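Local atomic coordinates of putative lipoprotein (Pseudomonas protegens, PDB entry 4KT3), a protein that probably serves as the immunity protein that neutralises a peptidoglycan-cleaving type VI secretion effector. Residues T117-S120 / L121-K125. Sequence-based numbering, arbitrary orientation.
Sequences TGKS and LADEK
Ser120 and Asp123 bind each other's backbone N-H through their side chains. Ser120 OG accepts from Asp123 N at 3.0 Å. In return, Asp123 OD1 accepts from Ser120 N at 2.8 Å, and this N-H meets it from above the carboxylate plane, 43° out of it. Ser120 OG sits between its own backbone N and carbonyl carbon (chi1 74°), which brings it to the N-H of Asp123. The Asp123 carboxylate lies beside its own backbone N (chi1 -71°) and folds back toward the chain before it. A weak bond from Asp123 N to Ser120 O adds to the pair. The reciprocal bonds have the pattern of a capping box, though residues 121-123 form only a short helical turn without the regular helix bonds. It lies in the surface loop 118-124 between helix 104-117 and helix 125-129. Upstream, Thr117 OG1 accepts from Lys119 N at 3.2 Å and makes an ST turn. The Lys119 chain crosses Asp123 at about a right angle, with CD 3.8 Å from OD1. The chain bends at chi2 and chi4, and NZ turns back to a weak bond with Thr117 O, 6.1 Å from Asp123 OD1. One water donates to both Gly118 O and Asp123 OD1. A second water donates to Ser120 O and Glu124 OE1. Glu124 is the N-cap residue of helix 125-129, and its OE1 and OE2 are also hydrogen-bonded to Ser86 OG and Thr89 OG1.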
ATOM      1  N   THR B 117      -7.891 -26.810   2.469  1.00 19.22           N
ATOM      2  CA  THR B 117      -9.112 -26.082   2.824  1.00 22.83           C
ATOM      3  C   THR B 117     -10.350 -26.579   2.079  1.00 22.33           C
ATOM      4  O   THR B 117     -11.481 -26.357   2.521  1.00 25.79           O
ATOM      5  CB  THR B 117      -8.973 -24.598   2.536  1.00 20.45           C
ATOM      6  OG1 THR B 117      -8.863 -24.407   1.117  1.00 20.84           O
ATOM      7  CG2 THR B 117      -7.750 -24.022   3.249  1.00 22.62           C
ATOM      8  N   GLY B 118     -10.145 -27.240   0.946  1.00 22.12           N
ATOM      9  CA  GLY B 118     -11.261 -27.706   0.134  1.00 24.28           C
ATOM     10  C   GLY B 118     -11.957 -26.592  -0.636  1.00 22.03           C
ATOM     11  O   GLY B 118     -13.021 -26.815  -1.226  1.00 22.12           O
ATOM     12  N   LYS B 119     -11.350 -25.401  -0.646  1.00 21.45           N
ATOM     13  CA  LYS B 119     -11.932 -24.208  -1.264  1.00 22.08           C
ATOM     14  C   LYS B 119     -11.307 -23.906  -2.625  1.00 19.89           C
ATOM     15  O   LYS B 119     -10.172 -24.313  -2.908  1.00 20.40           O
ATOM     16  CB  LYS B 119     -11.719 -22.996  -0.357  1.00 24.21           C
ATOM     17  CG  LYS B 119     -12.340 -23.115   1.021  1.00 30.24           C
ATOM     18  CD  LYS B 119     -13.847 -23.168   0.941  1.00 36.26           C
ATOM     19  CE  LYS B 119     -14.475 -23.039   2.326  1.00 38.75           C
ATOM     20  NZ  LYS B 119     -13.998 -24.108   3.240  1.00 41.47           N
ATOM     21  N   SER B 120     -12.044 -23.168  -3.453  1.00 21.87           N
ATOM     22  CA  SER B 120     -11.612 -22.843  -4.808  1.00 21.17           C
ATOM     23  C   SER B 120     -11.544 -21.335  -5.037  1.00 18.25           C
ATOM     24  O   SER B 120     -12.037 -20.547  -4.232  1.00 18.57           O
ATOM     25  CB  SER B 120     -12.591 -23.438  -5.817  1.00 23.49           C
ATOM     26  OG  SER B 120     -13.804 -22.700  -5.825  1.00 24.41           O
ATOM     27  N   LEU B 121     -10.955 -20.931  -6.155  1.00 20.94           N
ATOM     28  CA  LEU B 121     -10.983 -19.523  -6.541  1.00 17.98           C
ATOM     29  C   LEU B 121     -12.424 -19.045  -6.763  1.00 18.49           C
ATOM     30  O   LEU B 121     -12.776 -17.916  -6.415  1.00 19.68           O
ATOM     31  CB  LEU B 121     -10.136 -19.294  -7.795  1.00 16.83           C
ATOM     32  CG  LEU B 121      -8.635 -19.532  -7.613  1.00 21.81           C
ATOM     33  CD1 LEU B 121      -7.922 -19.445  -8.946  1.00 19.43           C
ATOM     34  CD2 LEU B 121      -8.039 -18.526  -6.633  1.00 20.31           C
ATOM     35  N   ALA B 122     -13.267 -19.904  -7.327  1.00 18.87           N
ATOM     36  CA  ALA B 122     -14.658 -19.535  -7.564  1.00 20.10           C
ATOM     37  C   ALA B 122     -15.426 -19.329  -6.249  1.00 21.96           C
ATOM     38  O   ALA B 122     -16.317 -18.475  -6.169  1.00 24.23           O
ATOM     39  CB  ALA B 122     -15.341 -20.577  -8.433  1.00 23.44           C
ATOM     40  N   ASP B 123     -15.079 -20.102  -5.222  1.00 22.12           N
ATOM     41  CA  ASP B 123     -15.718 -19.974  -3.905  1.00 23.73           C
ATOM     42  C   ASP B 123     -15.554 -18.573  -3.309  1.00 23.14           C
ATOM     43  O   ASP B 123     -16.403 -18.119  -2.535  1.00 26.05           O
ATOM     44  CB  ASP B 123     -15.141 -20.977  -2.902  1.00 23.34           C
ATOM     45  CG  ASP B 123     -15.556 -22.414  -3.182  1.00 26.91           C
ATOM     46  OD1 ASP B 123     -14.803 -23.328  -2.774  1.00 26.77           O
ATOM     47  OD2 ASP B 123     -16.625 -22.637  -3.792  1.00 30.32           O
ATOM     48  N   GLU B 124     -14.464 -17.893  -3.654  1.00 22.34           N
ATOM     49  CA  GLU B 124     -14.188 -16.563  -3.100  1.00 18.46           C
ATOM     50  C   GLU B 124     -14.355 -15.449  -4.142  1.00 20.95           C
ATOM     51  O   GLU B 124     -13.763 -14.379  -4.018  1.00 18.33           O
ATOM     52  CB  GLU B 124     -12.786 -16.525  -2.456  1.00 17.63           C
ATOM     53  CG  GLU B 124     -11.623 -16.768  -3.410  1.00 16.96           C
ATOM     54  CD  GLU B 124     -10.299 -17.087  -2.710  1.00 16.73           C
ATOM     55  OE1 GLU B 124     -10.283 -17.427  -1.503  1.00 18.41           O
ATOM     56  OE2 GLU B 124      -9.258 -17.017  -3.388  1.00 18.25           O
ATOM     57  N   LYS B 125     -15.176 -15.698  -5.159  1.00 20.10           N
ATOM     58  CA  LYS B 125     -15.400 -14.723  -6.230  1.00 22.26           C
ATOM     59  C   LYS B 125     -15.845 -13.360  -5.691  1.00 23.15           C
ATOM     60  O   LYS B 125     -15.310 -12.323  -6.086  1.00 21.72           O
ATOM     61  CB  LYS B 125     -16.430 -15.264  -7.227  1.00 23.63           C
ATOM     62  CG  LYS B 125     -16.644 -14.379  -8.443  1.00 31.77           C
ATOM     63  CD  LYS B 125     -17.747 -14.941  -9.334  1.00 38.77           C
ATOM     64  CE  LYS B 125     -18.131 -13.963 -10.438  1.00 43.03           C
ATOM     65  NZ  LYS B 125     -19.470 -14.284 -11.025  1.00 47.71           N
TER
HETATM   66  O   HOH W   1     -15.383 -25.849  -2.361  1.00 30.12           O
HETATM   67  O   HOH W   2     -11.997 -19.786  -1.501  1.00 17.81           O